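Local coordinates for protein glycoside hydrolase family 12 (Spirochaeta thermophila, PDB 5LU3) that probably takes part in breaking down cellulose, the chain here being its carbohydrate-binding module of family CBM64, a calcium-binding beta-sandwich domain, at residues Y3-L8 with D65-I70; Y18-D23 with I70-S75. One frame throughout, in Å; residues are numbered along the deposited sequence.

Contact 1: Y3-L8 with D65-I70; sequences YLEMDL and DGYWYI
Tyr3 and Tyr69 meet in a T-shaped aromatic pair that reaches over strand 16-22, which lies between strands 4-5 and 68-74. The contact is made on and around those two strands, partly at the surface of the module. The edge of Tyr69 is turned to the face of Tyr3, with the ring planes 86° apart and Tyr69 CD1 3.7 Å from Tyr3 CG, while Ile70 O lies at the edge of the Tyr3 ring. Glu5 extends its chain, CG anti to the backbone N (chi1 -168°), and OE2 receives the hydroxyl of Tyr67 at 2.9 Å from OH, the donor standing 40° out of the carboxylate plane. This bond lies beside the calcium site of Asp7 and Asp24, the Glu5 side chain about 4 Å from the ion. A phenylalanine in place of Tyr67 would probably leave Glu5 OE2 without this donor and its carboxylate freer to turn. On the buried side, Met6 CE touches Ile70 CD1 at 3.5 Å. Within 65-70, Asp65 OD1 accepts from Tyr67 N in an Asx turn, and OD2 from Tyr69 OH at 2.5 Å. Two tyrosine hydroxyls thus end on separate carboxylates, which implies a polar outer rim above an apolar Met6-Ile70 underside.

Contact 2: Y18-D23 with I70-S75; sequences YLWKTD and IHYKGS
Ile70 N donates to Trp20 O at 2.8 Å, the shortest of the four backbone bonds between 18-23 and 70-75, which belong to antiparallel neighbouring strands in the five-stranded sheet of this beta-sandwich module. Trp20 N returns a bond to Ile70 O, and a second reciprocal pair links Tyr18 with Tyr72, making both couples hydrogen-bonded pairs; Leu19 and His71 form the non-hydrogen-bonded pair between them. Leu19 CA also approaches Ile70 O at 3.3 Å in a CA-H...O contact.

Tyr18, Trp20, Ile70 and Tyr72 share one face of the sheet, where the three aromatic residues cluster. The Tyr72 and Trp20 side chains run side by side, and Tyr72 CB comes within 3.5 Å of Trp20 CZ3. With CG of Tyr72 anti to its own amide nitrogen (chi1 171°), the phenol ring is set beside the indole, and Trp20 CH2 lies over one of its faces. Ile70 CG2 meets the edge of the indole at CE3, and Tyr18 CB sits over one indole face, near its rim. Val81 and Met83 of the facing sheet pack against this layer, so it forms part of the sandwich interior. The phenol oxygens are satisfied at its margin, Tyr18 OH by Ala15 O and Tyr72 OH by Gly14 O. On the other face His71 NE2 bonds to Glu17, and Leu19 CD2 rests 3.8 Å from His71 CG.

Both contacts use strand 68-74 and share Ile70, but contact 2 joins true neighbours in the sheet through backbone bonds, whereas contact 1 reaches past strand 16-22 mostly with side chains. Contact 2 lies nearer the centre of the chain, with more of its touching residues buried and its chemistry mainly backbone pairing and apolar packing; contact 1 is more peripheral and mixes tyrosine hydroxyls with carboxylates. Strand 16-22 stitches them together: Met6 N probably bonds to Lys21 O on one flank and Trp68 N to Thr22 O on the other. Both also run out toward calcium-binding aspartates, Asp7 in contact 1 and Asp23 in contact 2.

Contact 1: Y3-L8 with D65-I70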
ATOM      1  N   TYR A   3      10.497   8.949  -2.031  1.00 18.57           N
ATOM      2  CA  TYR A   3       9.679   7.969  -1.313  1.00 17.06           C
ATOM      3  C   TYR A   3      10.017   8.038   0.180  1.00 17.39           C
ATOM      4  O   TYR A   3      11.172   7.800   0.581  1.00 23.11           O
ATOM      5  CB  TYR A   3       9.909   6.553  -1.834  1.00 17.43           C
ATOM      6  CG  TYR A   3       9.359   6.308  -3.191  1.00 16.09           C
ATOM      7  CD1 TYR A   3      10.074   6.658  -4.324  1.00 19.10           C
ATOM      8  CD2 TYR A   3       8.128   5.717  -3.362  1.00 15.73           C
ATOM      9  CE1 TYR A   3       9.550   6.447  -5.586  1.00 21.59           C
ATOM     10  CE2 TYR A   3       7.591   5.496  -4.621  1.00 18.89           C
ATOM     11  CZ  TYR A   3       8.300   5.887  -5.737  1.00 21.42           C
ATOM     12  OH  TYR A   3       7.820   5.677  -7.012  1.00 30.01           O
ATOM     13  N   LEU A   4       9.004   8.328   1.003  1.00 14.09           N
ATOM     14  CA  LEU A   4       9.194   8.474   2.434  1.00 15.81           C
ATOM     15  C   LEU A   4       8.987   7.139   3.107  1.00 14.19           C
ATOM     16  O   LEU A   4       7.975   6.466   2.896  1.00 13.76           O
ATOM     17  CB  LEU A   4       8.233   9.521   2.993  1.00 18.52           C
ATOM     18  CG  LEU A   4       8.403  10.888   2.317  1.00 25.62           C
ATOM     19  CD1 LEU A   4       7.463  11.879   2.993  1.00 29.40           C
ATOM     20  CD2 LEU A   4       9.852  11.383   2.351  1.00 28.64           C
ATOM     21  N   GLU A   5       9.950   6.739   3.918  1.00 13.69           N
ATOM     22  CA  GLU A   5       9.865   5.433   4.551  1.00 13.91           C
ATOM     23  C   GLU A   5       8.834   5.421   5.666  1.00 14.04           C
ATOM     24  O   GLU A   5       8.696   6.372   6.424  1.00 16.08           O
ATOM     25  CB  GLU A   5      11.242   4.957   5.041  1.00 16.67           C
ATOM     26  CG  GLU A   5      11.217   3.486   5.442  1.00 17.27           C
ATOM     27  CD  GLU A   5      12.569   2.837   5.585  1.00 19.71           C
ATOM     28  OE1 GLU A   5      13.599   3.519   5.418  1.00 24.14           O
ATOM     29  OE2 GLU A   5      12.630   1.612   5.848  1.00 20.34           O
ATOM     30  N   MET A   6       8.080   4.335   5.718  1.00 12.37           N
ATOM     31  CA  MET A   6       7.163   4.079   6.808  1.00 13.24           C
ATOM     32  C   MET A   6       7.196   2.619   7.220  1.00 13.14           C
ATOM     33  O   MET A   6       7.832   1.775   6.559  1.00 13.48           O
ATOM     34  CB  MET A   6       5.769   4.572   6.466  1.00 14.66           C
ATOM     35  CG  MET A   6       5.146   3.945   5.240  1.00 16.19           C
ATOM     36  SD  MET A   6       4.612   2.208   5.416  1.00 15.46           S
ATOM     37  CE  MET A   6       3.956   1.992   3.756  1.00 16.46           C
ATOM     38  N   ASP A   7       6.529   2.353   8.348  1.00 13.91           N
ATOM     39  CA  ASP A   7       6.466   1.049   8.962  1.00 16.14           C
ATOM     40  C   ASP A   7       5.010   0.595   8.967  1.00 14.42           C
ATOM     41  O   ASP A   7       4.098   1.413   9.119  1.00 13.84           O
ATOM     42  CB  ASP A   7       6.966   1.106  10.428  1.00 20.02           C
ATOM     43  CG  ASP A   7       8.382   1.653  10.542  1.00 27.18           C
ATOM     44  OD1 ASP A   7       9.238   1.210   9.734  1.00 29.76           O
ATOM     45  OD2 ASP A   7       8.639   2.516  11.423  1.00 34.64           O
ATOM     46  N   LEU A   8       4.812  -0.708   8.843  1.00 13.63           N
ATOM     47  CA  LEU A   8       3.476  -1.285   8.982  1.00 12.26           C
ATOM     48  C   LEU A   8       3.141  -1.549  10.438  1.00 12.34           C
ATOM     49  O   LEU A   8       4.064  -1.806  11.251  1.00 14.49           O
ATOM     50  CB  LEU A   8       3.347  -2.561   8.152  1.00 13.99           C
ATOM     51  CG  LEU A   8       2.825  -2.357   6.726  1.00 18.02           C
ATOM     52  CD1 LEU A   8       3.466  -1.297   5.922  1.00 19.92           C
ATOM     53  CD2 LEU A   8       2.848  -3.678   5.975  1.00 18.43           C
ATOM     54  N   ASP A  65      15.649  -4.503  -4.373  1.00 11.67           N
ATOM     55  CA  ASP A  65      16.290  -4.153  -3.113  1.00 11.61           C
ATOM     56  C   ASP A  65      15.520  -4.592  -1.877  1.00 11.96           C
ATOM     57  O   ASP A  65      15.888  -4.234  -0.775  1.00 13.92           O
ATOM     58  CB  ASP A  65      16.559  -2.659  -3.040  1.00 12.27           C
ATOM     59  CG  ASP A  65      15.286  -1.806  -3.020  1.00 11.45           C
ATOM     60  OD1 ASP A  65      14.175  -2.361  -3.197  1.00 10.66           O
ATOM     61  OD2 ASP A  65      15.419  -0.576  -2.845  1.00 13.63           O
ATOM     62  N   GLY A  66      14.440  -5.349  -2.071  1.00 11.14           N
ATOM     63  CA  GLY A  66      13.620  -5.823  -0.966  1.00 11.54           C
ATOM     64  C   GLY A  66      12.589  -4.842  -0.414  1.00 11.59           C
ATOM     65  O   GLY A  66      11.992  -5.101   0.604  1.00 14.33           O
ATOM     66  N   TYR A  67      12.408  -3.708  -1.063  1.00 10.36           N
ATOM     67  CA  TYR A  67      11.439  -2.720  -0.647  1.00  9.52           C
ATOM     68  C   TYR A  67      10.191  -2.726  -1.511  1.00  9.39           C
ATOM     69  O   TYR A  67      10.156  -3.233  -2.621  1.00  9.59           O
ATOM     70  CB  TYR A  67      12.067  -1.305  -0.667  1.00 10.49           C
ATOM     71  CG  TYR A  67      12.759  -0.950   0.625  1.00 12.49           C
ATOM     72  CD1 TYR A  67      13.984  -1.489   0.975  1.00 14.24           C
ATOM     73  CD2 TYR A  67      12.184  -0.053   1.497  1.00 12.69           C
ATOM     74  CE1 TYR A  67      14.586  -1.147   2.189  1.00 16.89           C
ATOM     75  CE2 TYR A  67      12.751   0.288   2.684  1.00 16.60           C
ATOM     76  CZ  TYR A  67      13.940  -0.255   3.041  1.00 17.37           C
ATOM     77  OH  TYR A  67      14.488   0.098   4.262  1.00 23.25           O
ATOM     78  N   TRP A  68       9.151  -2.115  -0.943  1.00  8.87           N
ATOM     79  CA  TRP A  68       7.906  -1.850  -1.645  1.00  8.67           C
ATOM     80  C   TRP A  68       7.751  -0.336  -1.773  1.00  9.07           C
ATOM     81  O   TRP A  68       7.712   0.370  -0.761  1.00 10.66           O
ATOM     82  CB  TRP A  68       6.702  -2.496  -0.911  1.00  9.52           C
ATOM     83  CG  TRP A  68       6.719  -3.993  -1.007  1.00  8.87           C
ATOM     84  CD1 TRP A  68       6.069  -4.748  -1.915  1.00  8.99           C
ATOM     85  CD2 TRP A  68       7.441  -4.895  -0.181  1.00  9.20           C
ATOM     86  NE1 TRP A  68       6.318  -6.078  -1.712  1.00  9.46           N
ATOM     87  CE2 TRP A  68       7.180  -6.195  -0.652  1.00  9.08           C
ATOM     88  CE3 TRP A  68       8.281  -4.736   0.911  1.00  9.94           C
ATOM     89  CZ2 TRP A  68       7.737  -7.334  -0.053  1.00 10.16           C
ATOM     90  CZ3 TRP A  68       8.831  -5.868   1.500  1.00 10.74           C
ATOM     91  CH2 TRP A  68       8.553  -7.140   1.013  1.00 10.23           C
ATOM     92  N   TYR A  69       7.667   0.129  -3.021  1.00  9.21           N
ATOM     93  CA  TYR A  69       7.560   1.542  -3.377  1.00  9.25           C
ATOM     94  C   TYR A  69       6.133   1.828  -3.810  1.00  9.33           C
ATOM     95  O   TYR A  69       5.652   1.267  -4.795  1.00 10.33           O
ATOM     96  CB  TYR A  69       8.543   1.847  -4.522  1.00  9.05           C
ATOM     97  CG  TYR A  69       9.979   1.728  -4.075  1.00  9.60           C
ATOM     98  CD1 TYR A  69      10.656   2.817  -3.527  1.00 10.72           C
ATOM     99  CD2 TYR A  69      10.674   0.536  -4.188  1.00  9.76           C
ATOM    100  CE1 TYR A  69      11.949   2.704  -3.085  1.00 11.54           C
ATOM    101  CE2 TYR A  69      11.989   0.416  -3.711  1.00  9.33           C
ATOM    102  CZ  TYR A  69      12.631   1.518  -3.185  1.00 10.53           C
ATOM    103  OH  TYR A  69      13.942   1.451  -2.720  1.00 13.04           O
ATOM    104  N   ILE A  70       5.465   2.673  -3.026  1.00 10.21           N
ATOM    105  CA  ILE A  70       4.019   2.896  -3.129  1.00  9.65           C
ATOM    106  C   ILE A  70       3.743   4.309  -3.598  1.00 10.13           C
ATOM    107  O   ILE A  70       4.258   5.267  -3.018  1.00 11.53           O
ATOM    108  CB  ILE A  70       3.382   2.688  -1.747  1.00 11.10           C
ATOM    109  CG1 ILE A  70       3.719   1.306  -1.178  1.00 11.69           C
ATOM    110  CG2 ILE A  70       1.878   2.907  -1.820  1.00 12.35           C
ATOM    111  CD1 ILE A  70       4.025   1.320   0.280  1.00 13.26           C
TER

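Contact 2: Y18-D23 with I70-S75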
ATOM      1  N   TYR A  18       1.114  10.979  -2.869  1.00 11.42           N
ATOM      2  CA  TYR A  18       2.171  10.651  -1.931  1.00 11.88           C
ATOM      3  C   TYR A  18       2.975   9.469  -2.418  1.00 11.65           C
ATOM      4  O   TYR A  18       2.459   8.572  -3.107  1.00 11.91           O
ATOM      5  CB  TYR A  18       1.624  10.366  -0.514  1.00 13.80           C
ATOM      6  CG  TYR A  18       0.755  11.489  -0.025  1.00 16.24           C
ATOM      7  CD1 TYR A  18       1.302  12.718   0.309  1.00 19.22           C
ATOM      8  CD2 TYR A  18      -0.622  11.369  -0.021  1.00 16.25           C
ATOM      9  CE1 TYR A  18       0.488  13.785   0.711  1.00 21.69           C
ATOM     10  CE2 TYR A  18      -1.437  12.425   0.353  1.00 19.22           C
ATOM     11  CZ  TYR A  18      -0.890  13.620   0.714  1.00 19.02           C
ATOM     12  OH  TYR A  18      -1.722  14.665   1.068  1.00 25.21           O
ATOM     13  N   LEU A  19       4.239   9.464  -2.010  1.00 12.38           N
ATOM     14  CA  LEU A  19       5.185   8.365  -2.292  1.00 11.35           C
ATOM     15  C   LEU A  19       5.702   7.826  -0.967  1.00 11.94           C
ATOM     16  O   LEU A  19       6.290   8.575  -0.185  1.00 12.45           O
ATOM     17  CB  LEU A  19       6.345   8.878  -3.133  1.00 13.02           C
ATOM     18  CG  LEU A  19       5.966   9.499  -4.464  1.00 14.64           C
ATOM     19  CD1 LEU A  19       7.204  10.067  -5.136  1.00 17.28           C
ATOM     20  CD2 LEU A  19       5.290   8.476  -5.355  1.00 15.86           C
ATOM     21  N   TRP A  20       5.527   6.522  -0.736  1.00 11.11           N
ATOM     22  CA  TRP A  20       5.975   5.888   0.506  1.00 10.88           C
ATOM     23  C   TRP A  20       6.791   4.663   0.148  1.00 10.06           C
ATOM     24  O   TRP A  20       6.577   4.069  -0.896  1.00 11.54           O
ATOM     25  CB  TRP A  20       4.822   5.432   1.373  1.00 11.92           C
ATOM     26  CG  TRP A  20       3.902   6.520   1.795  1.00 13.08           C
ATOM     27  CD1 TRP A  20       4.230   7.652   2.445  1.00 16.13           C
ATOM     28  CD2 TRP A  20       2.505   6.602   1.525  1.00 12.52           C
ATOM     29  NE1 TRP A  20       3.113   8.414   2.658  1.00 16.76           N
ATOM     30  CE2 TRP A  20       2.037   7.787   2.102  1.00 14.15           C
ATOM     31  CE3 TRP A  20       1.593   5.760   0.883  1.00 13.97           C
ATOM     32  CZ2 TRP A  20       0.671   8.172   2.033  1.00 15.74           C
ATOM     33  CZ3 TRP A  20       0.245   6.135   0.840  1.00 14.26           C
ATOM     34  CH2 TRP A  20      -0.181   7.324   1.413  1.00 16.28           C
ATOM     35  N   LYS A  21       7.681   4.255   1.047  1.00 10.53           N
ATOM     36  CA  LYS A  21       8.359   2.984   0.879  1.00 10.72           C
ATOM     37  C   LYS A  21       8.417   2.254   2.197  1.00 10.03           C
ATOM     38  O   LYS A  21       8.401   2.875   3.251  1.00 11.99           O
ATOM     39  CB  LYS A  21       9.752   3.149   0.260  1.00 11.62           C
ATOM     40  CG  LYS A  21      10.757   3.868   1.123  1.00 12.88           C
ATOM     41  CD  LYS A  21      12.092   4.050   0.436  1.00 14.94           C
ATOM     42  CE  LYS A  21      13.045   4.806   1.353  1.00 18.49           C
ATOM     43  NZ  LYS A  21      14.340   5.061   0.704  1.00 21.13           N
ATOM     44  N   THR A  22       8.469   0.932   2.123  1.00 10.09           N
ATOM     45  CA  THR A  22       8.593   0.105   3.300  1.00 10.85           C
ATOM     46  C   THR A  22       9.286  -1.176   2.941  1.00  9.82           C
ATOM     47  O   THR A  22       9.194  -1.643   1.815  1.00  9.72           O
ATOM     48  CB  THR A  22       7.204  -0.179   3.937  1.00 10.88           C
ATOM     49  OG1 THR A  22       7.346  -0.882   5.161  1.00 12.97           O
ATOM     50  CG2 THR A  22       6.286  -0.956   3.009  1.00 11.21           C
ATOM     51  N   ASP A  23       9.931  -1.786   3.922  1.00 10.97           N
ATOM     52  CA  ASP A  23      10.424  -3.144   3.753  1.00 11.98           C
ATOM     53  C   ASP A  23       9.642  -4.139   4.620  1.00 11.13           C
ATOM     54  O   ASP A  23      10.148  -5.235   4.864  1.00 12.94           O
ATOM     55  CB  ASP A  23      11.935  -3.249   3.966  1.00 13.60           C
ATOM     56  CG  ASP A  23      12.364  -2.995   5.384  1.00 15.73           C
ATOM     57  OD1 ASP A  23      11.533  -2.579   6.194  1.00 17.97           O
ATOM     58  OD2 ASP A  23      13.564  -3.225   5.708  1.00 23.23           O
ATOM     59  N   ILE A  70       5.465   2.673  -3.026  1.00 10.21           N
ATOM     60  CA  ILE A  70       4.019   2.896  -3.129  1.00  9.65           C
ATOM     61  C   ILE A  70       3.743   4.309  -3.598  1.00 10.13           C
ATOM     62  O   ILE A  70       4.258   5.267  -3.018  1.00 11.53           O
ATOM     63  CB  ILE A  70       3.382   2.688  -1.747  1.00 11.10           C
ATOM     64  CG1 ILE A  70       3.719   1.306  -1.178  1.00 11.69           C
ATOM     65  CG2 ILE A  70       1.878   2.907  -1.820  1.00 12.35           C
ATOM     66  CD1 ILE A  70       4.025   1.320   0.280  1.00 13.26           C
ATOM     67  N   HIS A  71       2.906   4.410  -4.628  1.00  9.56           N
ATOM     68  CA  HIS A  71       2.422   5.687  -5.125  1.00 10.11           C
ATOM     69  C   HIS A  71       0.919   5.734  -4.930  1.00  9.78           C
ATOM     70  O   HIS A  71       0.195   4.896  -5.445  1.00 10.71           O
ATOM     71  CB  HIS A  71       2.775   5.780  -6.599  1.00 12.08           C
ATOM     72  CG  HIS A  71       2.379   7.053  -7.262  1.00 14.50           C
ATOM     73  ND1 HIS A  71       2.509   7.208  -8.617  1.00 18.75           N
ATOM     74  CD2 HIS A  71       1.807   8.201  -6.810  1.00 15.48           C
ATOM     75  CE1 HIS A  71       2.082   8.405  -8.978  1.00 18.60           C
ATOM     76  NE2 HIS A  71       1.641   9.024  -7.901  1.00 17.19           N
ATOM     77  N   TYR A  72       0.485   6.703  -4.122  1.00  9.21           N
ATOM     78  CA  TYR A  72      -0.923   6.924  -3.765  1.00  9.85           C
ATOM     79  C   TYR A  72      -1.402   8.225  -4.380  1.00 10.40           C
ATOM     80  O   TYR A  72      -0.701   9.246  -4.315  1.00 10.94           O
ATOM     81  CB  TYR A  72      -1.009   7.056  -2.254  1.00  9.90           C
ATOM     82  CG  TYR A  72      -2.310   7.495  -1.607  1.00 10.02           C
ATOM     83  CD1 TYR A  72      -2.736   8.828  -1.643  1.00 10.51           C
ATOM     84  CD2 TYR A  72      -3.094   6.586  -0.898  1.00 10.29           C
ATOM     85  CE1 TYR A  72      -3.879   9.229  -0.972  1.00 11.11           C
ATOM     86  CE2 TYR A  72      -4.262   6.986  -0.232  1.00 11.11           C
ATOM     87  CZ  TYR A  72      -4.644   8.313  -0.274  1.00 10.57           C
ATOM     88  OH  TYR A  72      -5.755   8.692   0.422  1.00 12.75           O
ATOM     89  N   LYS A  73      -2.620   8.216  -4.918  1.00 10.43           N
ATOM     90  CA  LYS A  73      -3.282   9.472  -5.280  1.00 10.74           C
ATOM     91  C   LYS A  73      -4.777   9.312  -4.980  1.00 11.79           C
ATOM     92  O   LYS A  73      -5.409   8.319  -5.395  1.00 12.10           O
ATOM     93  CB  LYS A  73      -3.053   9.846  -6.748  1.00 11.44           C
ATOM     94  CG  LYS A  73      -3.655  11.201  -7.107  1.00 12.39           C
ATOM     95  CD  LYS A  73      -3.520  11.521  -8.587  1.00 12.70           C
ATOM     96  CE  LYS A  73      -4.059  12.902  -8.913  1.00 13.63           C
ATOM     97  NZ  LYS A  73      -5.522  13.013  -8.661  1.00 13.59           N
ATOM     98  N   GLY A  74      -5.313  10.297  -4.260  1.00 11.94           N
ATOM     99  CA  GLY A  74      -6.741  10.392  -4.011  1.00 12.60           C
ATOM    100  C   GLY A  74      -7.179  11.826  -4.105  1.00 12.65           C
ATOM    101  O   GLY A  74      -6.388  12.749  -3.901  1.00 14.73           O
ATOM    102  N   SER A  75      -8.451  12.003  -4.447  1.00 13.76           N
ATOM    103  CA  SER A  75      -9.024  13.325  -4.624  1.00 14.91           C
ATOM    104  C   SER A  75     -10.137  13.684  -3.631  1.00 16.47           C
ATOM    105  O   SER A  75     -10.738  14.751  -3.759  1.00 20.98           O
ATOM    106  CB  SER A  75      -9.538  13.445  -6.055  1.00 15.91           C
ATOM    107  OG  SER A  75      -8.474  13.420  -6.969  1.00 16.43           O
TER